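Local coordinates for protein beta-galactosidase (Trichoderma reesei, PDB 3OG2) that probably hydrolyses terminal non-reducing beta-D-galactose residues of beta-D-galactosides, as a glycoside hydrolase of family 35, at residues Asn71-Tyr76 against Glu98-Ala103; Gly386-Ser391 against Pro398-Glu403; Ser751-Asp756 against Ala962-Gly967. All blocks are in the same frame, centred on the assembly; numbering follows the deposited sequence. Where two conformers were deposited one is given.

Contact 1. Residues Asn71-Tyr76 against Glu98-Ala103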
# COMPACT_ATOMS: atom_id res chain seq x y z
N ASN A 71 -0.23 13.21 9.06
CA ASN A 71 -1.35 14.15 8.85
C ASN A 71 -1.97 13.99 7.49
O ASN A 71 -3.01 14.63 7.23
CB ASN A 71 -0.92 15.60 9.06
CG ASN A 71 0.41 15.90 8.40
OD1 ASN A 71 0.72 15.40 7.33
ND2 ASN A 71 1.21 16.70 9.11
N THR A 72 -1.42 13.10 6.64
CA THR A 72 -1.79 13.05 5.22
C THR A 72 -1.77 11.62 4.73
O THR A 72 -1.02 10.78 5.24
CB THR A 72 -0.83 13.94 4.44
OG1 THR A 72 -0.85 15.28 4.94
CG2 THR A 72 -1.13 14.00 2.95
N VAL A 73 -2.59 11.37 3.74
CA VAL A 73 -2.55 10.15 2.95
C VAL A 73 -2.44 10.56 1.48
O VAL A 73 -3.11 11.49 1.04
CB VAL A 73 -3.80 9.28 3.22
CG1 VAL A 73 -4.08 8.27 2.11
CG2 VAL A 73 -3.55 8.55 4.57
N SER A 74 -1.61 9.80 0.78
CA SER A 74 -1.48 9.92 -0.67
C SER A 74 -2.14 8.74 -1.35
O SER A 74 -1.97 7.63 -0.89
CB SER A 74 0.03 9.94 -0.96
OG SER A 74 0.29 9.90 -2.36
N PHE A 75 -2.90 9.01 -2.43
CA PHE A 75 -3.62 7.91 -3.06
C PHE A 75 -3.58 8.03 -4.57
O PHE A 75 -3.63 9.13 -5.12
CB PHE A 75 -5.06 7.85 -2.60
CG PHE A 75 -5.96 9.01 -3.04
CD1 PHE A 75 -5.96 10.24 -2.38
CD2 PHE A 75 -6.78 8.84 -4.16
CE1 PHE A 75 -6.81 11.27 -2.81
CE2 PHE A 75 -7.64 9.87 -4.57
CZ PHE A 75 -7.65 11.08 -3.89
N TYR A 76 -3.54 6.87 -5.22
CA TYR A 76 -3.75 6.78 -6.66
C TYR A 76 -5.23 6.56 -6.94
O TYR A 76 -5.96 6.00 -6.09
CB TYR A 76 -2.95 5.61 -7.24
CG TYR A 76 -1.48 5.86 -7.49
CD1 TYR A 76 -0.98 7.04 -8.08
CD2 TYR A 76 -0.59 4.81 -7.19
CE1 TYR A 76 0.40 7.17 -8.31
CE2 TYR A 76 0.77 4.95 -7.43
CZ TYR A 76 1.24 6.13 -7.98
OH TYR A 76 2.60 6.22 -8.18
N GLU A 98 -16.05 8.86 -2.63
CA GLU A 98 -16.68 9.65 -1.58
C GLU A 98 -16.50 9.04 -0.20
O GLU A 98 -16.18 9.79 0.74
CB GLU A 98 -18.15 9.91 -1.92
CG GLU A 98 -18.31 10.66 -3.23
CD GLU A 98 -17.43 11.87 -3.44
OE1 GLU A 98 -17.32 12.71 -2.53
OE2 GLU A 98 -16.83 11.97 -4.53
N PRO A 99 -16.62 7.72 -0.00
CA PRO A 99 -16.34 7.21 1.36
C PRO A 99 -14.91 7.38 1.81
O PRO A 99 -14.61 7.46 2.99
CB PRO A 99 -16.67 5.71 1.23
CG PRO A 99 -17.68 5.66 0.08
CD PRO A 99 -17.06 6.64 -0.91
N PHE A 100 -13.98 7.41 0.87
CA PHE A 100 -12.57 7.61 1.14
C PHE A 100 -12.39 9.07 1.62
O PHE A 100 -11.75 9.29 2.66
CB PHE A 100 -11.76 7.29 -0.11
CG PHE A 100 -10.26 7.20 0.11
CD1 PHE A 100 -9.75 6.07 0.70
CD2 PHE A 100 -9.39 8.20 -0.32
CE1 PHE A 100 -8.39 5.89 0.81
CE2 PHE A 100 -8.01 8.04 -0.17
CZ PHE A 100 -7.50 6.89 0.41
N PHE A 101 -12.94 10.04 0.87
CA PHE A 101 -12.89 11.43 1.33
C PHE A 101 -13.54 11.64 2.69
O PHE A 101 -13.01 12.36 3.54
CB PHE A 101 -13.55 12.34 0.31
CG PHE A 101 -12.93 12.37 -1.09
CD1 PHE A 101 -11.56 12.22 -1.30
CD2 PHE A 101 -13.75 12.54 -2.21
CE1 PHE A 101 -11.00 12.24 -2.56
CE2 PHE A 101 -13.18 12.58 -3.50
CZ PHE A 101 -11.81 12.44 -3.66
N GLU A 102 -14.72 11.01 2.86
CA GLU A 102 -15.43 11.16 4.13
C GLU A 102 -14.63 10.59 5.29
O GLU A 102 -14.61 11.20 6.38
CB GLU A 102 -16.82 10.51 4.01
CG GLU A 102 -17.69 11.31 3.03
CD GLU A 102 -19.12 10.83 2.96
OE1 GLU A 102 -19.44 9.88 3.71
OE2 GLU A 102 -19.92 11.39 2.16
N ALA A 103 -14.00 9.44 5.05
CA ALA A 103 -13.21 8.86 6.13
C ALA A 103 -12.00 9.75 6.45
O ALA A 103 -11.60 9.85 7.60
CB ALA A 103 -12.72 7.46 5.76
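The ring of Phe75 has the edge of Phe100 over one face, in an edge-to-face (T-shaped) pair whose centroids lie 5.2 Å apart with the planes at 64°. Phe100 CE2 does the touching, 3.7 Å from Phe75 CG, and its neighbour CZ reaches the CB of Phe75. At its far end the Phe75 ring runs into a second phenylalanine: Phe75 CZ meets the edge of the Phe101 ring, 3.8 Å from Phe101 CE1. The two side chains cross at about a right angle. Phe100 owes its reach to a CG anti to the backbone N (chi1 -169°), which sends the ring off the helix toward the strand, where CZ also touches Val73 CG1 at 4.1 Å. Tyr58 and Phe62 of helix 58-66 extend the aromatic cluster round Phe100, while Phe101 leans on Leu111 of strand 110-116. All four touching residues are buried, and the contact is wholly apolar. Strand 72-76 and helix 98-103 run nearly antiparallel (166°), their axes 11.6 Å apart. With strand 110-116 following in parallel beside strand 72-76, this is the beta-alpha-beta crossover of a TIM barrel, and the strand ends at Tyr76, a galactose-binding residue.

Contact 2. Residues Gly386-Ser391 against Pro398-Glu403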
# COMPACT_ATOMS: atom_id res chain seq x y z
N GLY A 386 33.69 13.77 12.69
CA GLY A 386 34.74 14.26 13.57
C GLY A 386 34.59 15.76 13.82
O GLY A 386 35.56 16.36 14.31
N VAL A 387 33.42 16.35 13.51
CA VAL A 387 33.21 17.77 13.78
C VAL A 387 32.35 18.01 15.02
O VAL A 387 32.66 18.82 15.89
CB VAL A 387 32.54 18.47 12.58
CG1 VAL A 387 32.08 19.88 12.88
CG2 VAL A 387 33.49 18.50 11.41
N TYR A 388 31.25 17.30 15.11
CA TYR A 388 30.32 17.39 16.24
C TYR A 388 30.56 16.24 17.20
O TYR A 388 29.82 16.12 18.17
CB TYR A 388 28.86 17.40 15.76
CG TYR A 388 28.54 18.66 14.98
CD1 TYR A 388 28.24 19.85 15.68
CD2 TYR A 388 28.59 18.72 13.59
CE1 TYR A 388 27.98 21.02 15.00
CE2 TYR A 388 28.31 19.88 12.89
CZ TYR A 388 28.01 21.02 13.61
OH TYR A 388 27.73 22.15 12.90
N SER A 389 31.56 15.42 16.93
CA SER A 389 32.04 14.41 17.88
C SER A 389 33.52 14.20 17.61
O SER A 389 33.96 14.39 16.47
CB SER A 389 31.23 13.13 17.68
OG SER A 389 31.74 12.06 18.43
N ASP A 390 34.25 13.80 18.62
CA ASP A 390 35.67 13.48 18.40
C ASP A 390 35.76 12.19 17.62
O ASP A 390 36.67 11.92 16.84
CB ASP A 390 36.34 13.38 19.77
CG ASP A 390 37.82 13.13 19.72
OD1 ASP A 390 38.55 13.80 18.94
OD2 ASP A 390 38.28 12.24 20.44
N SER A 391 34.78 11.30 17.82
CA SER A 391 34.62 10.05 17.11
C SER A 391 34.55 10.20 15.61
O SER A 391 33.70 10.97 15.18
CB SER A 391 33.25 9.43 17.46
OG SER A 391 33.26 8.84 18.74
N PRO A 398 24.06 18.28 10.85
CA PRO A 398 23.39 19.33 11.61
C PRO A 398 22.30 20.01 10.82
O PRO A 398 22.45 20.24 9.62
CB PRO A 398 24.54 20.33 11.90
CG PRO A 398 25.37 20.21 10.67
CD PRO A 398 25.31 18.78 10.22
N LEU A 399 21.24 20.39 11.52
CA LEU A 399 20.25 21.34 11.04
C LEU A 399 20.31 22.49 12.05
O LEU A 399 20.03 22.33 13.25
CB LEU A 399 18.80 20.81 10.97
CG LEU A 399 18.61 19.70 9.93
CD1 LEU A 399 19.13 18.35 10.36
CD2 LEU A 399 17.12 19.58 9.60
N LEU A 400 20.71 23.66 11.56
CA LEU A 400 21.10 24.75 12.45
C LEU A 400 20.21 25.98 12.31
O LEU A 400 19.78 26.33 11.21
CB LEU A 400 22.54 25.22 12.13
CG LEU A 400 23.64 24.14 12.29
CD1 LEU A 400 24.97 24.69 11.82
CD2 LEU A 400 23.72 23.63 13.73
N ALA A 401 19.99 26.65 13.44
CA ALA A 401 19.19 27.87 13.48
C ALA A 401 19.78 28.86 14.48
O ALA A 401 20.43 28.42 15.45
CB ALA A 401 17.75 27.55 13.90
N LYS A 402 19.59 30.15 14.28
CA LYS A 402 20.16 31.13 15.21
C LYS A 402 19.64 30.92 16.63
O LYS A 402 20.44 30.94 17.57
CB LYS A 402 19.85 32.58 14.83
CG LYS A 402 20.15 33.57 15.97
CD LYS A 402 20.70 34.90 15.49
CE LYS A 402 20.20 36.12 16.25
NZ LYS A 402 20.03 37.32 15.39
N GLU A 403 18.32 30.78 16.78
CA GLU A 403 17.76 30.69 18.12
C GLU A 403 16.65 29.65 18.24
O GLU A 403 16.34 29.32 19.39
CB GLU A 403 17.15 32.03 18.59
CG GLU A 403 18.17 33.14 18.57
CD GLU A 403 17.70 34.57 18.71
OE1 GLU A 403 16.49 34.84 18.87
OE2 GLU A 403 18.57 35.47 18.68
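Tyr388 CG stands anti to the carbonyl carbon (chi1 -66°), and with the ring turned to a chi2 of -81° the phenol reaches from its loop to Pro398 on the strand. Leu400 has its CG in the same position relative to its own backbone (chi1 -60°), and from there CD1 comes up to the phenol oxygen. The end of the ring carries the contact. Tyr388 CE2 lies 3.7 Å from Pro398 CG, and Tyr388 CZ packs 3.9 Å from Pro398 CB. The phenol oxygen lies against the same side chain: Tyr388 OH is 3.8 Å from Pro398 CB, and 3.9 Å from Leu400 CD1. Tyrosine and proline side chains cross at about a right angle, the pyrrolidine ring meeting the phenol obliquely through its CB and CG. Within the loop, Val387 CG1 sits over one face of the tyrosine ring, offset toward the rim. The contact belongs to an antiparallel beta-sheet of the second domain, in which strand 394-400 lies between strands 379-380 and 406-412; residues 386-391 lie in the loop between the first two of these, which folds back beside the strand it leads into. Phe408 of strand 406-412 adds a second aromatic ring, meeting Tyr388 and also touching Pro398 and Leu400. Replacing Tyr388 by an alanine would probably leave Pro398 CG and Leu400 CD1 without their partner from the loop and take away one aromatic neighbour of Phe408. The backbone of Tyr388 is also hydrogen-bonded to that of Lys426, and Ser389 OG to the carbonyl O of Thr424.

Contact 3. Residues Ser751-Asp756 against Ala962-Gly967. With BMA (beta-D-mannopyranose), chain C; MAN (alpha-D-mannopyranose), chain B; MAN (alpha-D-mannopyranose), chain D; MAN (alpha-D-mannopyranose), chain E.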
# COMPACT_ATOMS: atom_id res chain seq x y z
N SER A 751 0.44 -28.36 -22.58
CA SER A 751 0.42 -27.09 -21.91
C SER A 751 1.82 -26.47 -21.87
O SER A 751 2.83 -27.20 -21.72
CB SER A 751 -0.00 -27.25 -20.42
OG SER A 751 -1.37 -27.58 -20.37
N PHE A 752 1.84 -25.15 -21.95
CA PHE A 752 3.00 -24.41 -21.46
C PHE A 752 2.73 -24.13 -19.99
O PHE A 752 1.78 -23.38 -19.68
CB PHE A 752 3.16 -23.11 -22.25
CG PHE A 752 4.26 -22.28 -21.61
CD1 PHE A 752 5.59 -22.70 -21.66
CD2 PHE A 752 3.96 -21.10 -20.99
CE1 PHE A 752 6.59 -21.94 -21.09
CE2 PHE A 752 4.95 -20.31 -20.41
CZ PHE A 752 6.28 -20.74 -20.48
N THR A 753 3.51 -24.76 -19.10
CA THR A 753 3.10 -24.67 -17.70
C THR A 753 3.59 -23.42 -16.96
O THR A 753 3.14 -23.16 -15.83
CB THR A 753 3.55 -25.94 -16.94
OG1 THR A 753 4.95 -26.11 -17.14
CG2 THR A 753 2.83 -27.14 -17.54
N GLY A 754 4.46 -22.65 -17.58
CA GLY A 754 4.77 -21.31 -17.09
C GLY A 754 5.93 -21.29 -16.10
O GLY A 754 6.30 -22.27 -15.45
N PHE A 755 6.54 -20.13 -15.98
CA PHE A 755 7.53 -19.87 -14.94
C PHE A 755 7.67 -18.36 -14.76
O PHE A 755 7.20 -17.58 -15.57
CB PHE A 755 8.86 -20.56 -15.21
CG PHE A 755 9.53 -20.35 -16.55
CD1 PHE A 755 9.20 -21.15 -17.64
CD2 PHE A 755 10.53 -19.36 -16.68
CE1 PHE A 755 9.87 -20.95 -18.85
CE2 PHE A 755 11.21 -19.17 -17.89
CZ PHE A 755 10.89 -19.99 -18.97
N ASP A 756 8.31 -17.99 -13.65
CA ASP A 756 8.32 -16.56 -13.28
C ASP A 756 8.86 -15.68 -14.39
O ASP A 756 8.36 -14.55 -14.61
CB ASP A 756 9.10 -16.38 -11.96
CG ASP A 756 10.57 -16.69 -12.05
OD1 ASP A 756 11.02 -17.42 -12.99
OD2 ASP A 756 11.33 -16.19 -11.16
N ALA A 962 -6.08 -27.87 -14.19
CA ALA A 962 -5.02 -28.90 -14.16
C ALA A 962 -4.25 -28.80 -15.49
O ALA A 962 -4.87 -28.90 -16.57
CB ALA A 962 -5.65 -30.25 -14.04
N LEU A 963 -2.95 -28.58 -15.45
CA LEU A 963 -2.18 -28.29 -16.63
C LEU A 963 -1.65 -29.53 -17.32
O LEU A 963 -1.24 -29.41 -18.47
CB LEU A 963 -0.96 -27.42 -16.21
CG LEU A 963 -1.36 -26.01 -15.78
CD1 LEU A 963 -0.27 -25.40 -14.90
CD2 LEU A 963 -1.61 -25.16 -17.02
N GLU A 964 -1.56 -30.67 -16.62
CA GLU A 964 -0.98 -31.85 -17.17
C GLU A 964 -2.03 -32.95 -17.26
O GLU A 964 -3.10 -32.91 -16.65
CB GLU A 964 0.23 -32.28 -16.33
CG GLU A 964 1.36 -31.25 -16.53
CD GLU A 964 2.65 -31.59 -15.84
OE1 GLU A 964 2.70 -32.53 -15.01
OE2 GLU A 964 3.65 -30.87 -16.13
N SER A 965 -1.68 -33.95 -18.05
CA SER A 965 -2.72 -34.92 -18.44
C SER A 965 -3.16 -35.82 -17.30
O SER A 965 -4.23 -36.44 -17.44
CB SER A 965 -2.16 -35.76 -19.60
OG SER A 965 -1.04 -36.52 -19.12
N ARG A 966 -2.36 -35.86 -16.24
CA ARG A 966 -2.61 -36.59 -15.01
C ARG A 966 -3.67 -35.94 -14.14
O ARG A 966 -4.14 -36.46 -13.13
CB ARG A 966 -1.31 -36.64 -14.18
CG ARG A 966 -0.62 -35.26 -14.03
CD ARG A 966 0.68 -35.39 -13.26
NE ARG A 966 1.80 -34.50 -13.54
CZ ARG A 966 2.77 -34.24 -12.64
NH1 ARG A 966 2.68 -34.83 -11.44
NH2 ARG A 966 3.81 -33.44 -12.86
N GLY A 967 -4.03 -34.69 -14.49
CA GLY A 967 -4.94 -33.92 -13.68
C GLY A 967 -4.29 -33.23 -12.49
O GLY A 967 -3.05 -33.05 -12.47
C1 BMA C . 12.23 -20.74 -10.35
C2 BMA C . 13.55 -19.99 -10.12
C3 BMA C . 13.67 -18.99 -11.27
C4 BMA C . 13.50 -19.66 -12.64
C5 BMA C . 12.21 -20.53 -12.69
C6 BMA C . 12.21 -21.40 -13.95
O2 BMA C . 14.61 -20.98 -10.18
O3 BMA C . 14.92 -18.29 -11.33
O4 BMA C . 13.32 -18.62 -13.64
O5 BMA C . 12.29 -21.46 -11.59
O6 BMA C . 13.45 -22.14 -13.96
C1 MAN B . 14.84 -11.40 -11.95
C2 MAN B . 14.15 -10.03 -11.98
C3 MAN B . 12.72 -10.17 -11.40
C4 MAN B . 11.96 -11.31 -12.08
C5 MAN B . 12.79 -12.59 -12.16
C6 MAN B . 12.14 -13.63 -13.11
O2 MAN B . 14.13 -9.51 -13.30
O3 MAN B . 12.14 -8.91 -11.71
O4 MAN B . 10.72 -11.69 -11.56
O5 MAN B . 14.07 -12.32 -12.71
O6 MAN B . 13.00 -14.76 -12.96
C1 MAN D . 13.40 -23.01 -15.31
C2 MAN D . 14.67 -23.84 -15.10
C3 MAN D . 15.94 -22.98 -15.06
C4 MAN D . 16.00 -22.01 -16.26
C5 MAN D . 14.72 -21.18 -16.25
C6 MAN D . 14.73 -20.12 -17.35
O2 MAN D . 14.77 -24.72 -16.19
O3 MAN D . 17.12 -23.78 -15.17
O4 MAN D . 17.18 -21.23 -16.21
O5 MAN D . 13.61 -22.08 -16.37
O6 MAN D . 14.78 -20.74 -18.64
C1 MAN E . 13.16 -19.87 -22.76
C2 MAN E . 13.24 -19.17 -24.12
C3 MAN E . 14.12 -17.91 -23.90
C4 MAN E . 13.28 -16.96 -23.02
C5 MAN E . 12.90 -17.65 -21.73
C6 MAN E . 11.79 -16.89 -21.01
O2 MAN E . 11.94 -18.67 -24.43
O3 MAN E . 14.27 -17.26 -25.14
O4 MAN E . 14.02 -15.77 -22.78
O5 MAN E . 12.53 -19.00 -21.84
O6 MAN E . 10.68 -16.73 -21.92
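Ser751 starts its contact at CB, 3.2 Å from Leu963 O, and completes it at OG, which donates a hydrogen bond of 2.6 Å to that same Leu963 O. The hydroxyl comes in on a lone pair, in the carbonyl plane, with a C=O...donor angle of 137°. A second hydrogen bond joins Ser751 OG to Ser741 OG of strand 740-744. Beside it, Thr753 CG2 packs 4.0 Å from Leu963 CB and approaches Glu964 OE2. That methyl faces Leu963 because it lies anti to the carbonyl carbon, with OG1 between N and C (chi1 54°). Two all-beta domains meet here: strand 747-752 is an outermost strand of one antiparallel sheet, and residues 962-967 form the loop leaving strand 953-962 of another, shaped by a type I beta turn from Glu964 to Gly967. Across it Arg966 grips Glu964 OE1 side-on in a salt bridge, NE and NH2 both bonding through bent N-H bonds near 131°, with the oxygen close to the guanidinium plane. Beyond Gly754, residues 751-756 turn to a glycan attached to the protein itself. Phe755 CB touches C6 of the beta-mannose, and its ring has O5 of the chain D alpha-mannose over one face and O5 of the chain E alpha-mannose at its edge. Asp756 OD1 accepts O4 of the beta-mannose at 2.7 Å, and Asp756 OD2 accepts O6 of the chain B alpha-mannose at 2.8 Å.

Along the chain the three contacts follow one another in series, each closing before the next opens. Contact 1 is the most central, its centre about 13 Å from that of the chain, inside the TIM barrel. Contact 2 lies in the second domain, its centre about 39 Å from that of contact 1, and contact 3 joins two all-beta domains about 42 Å from contact 1, centre to centre. Contacts 2 and 3 sit on opposite sides of the chain's centre, about 63 Å apart, and share no sheet. Contacts 1 and 2 bridge short sequence gaps within single domains; contact 3 spans 206 residues and ties separate domains together.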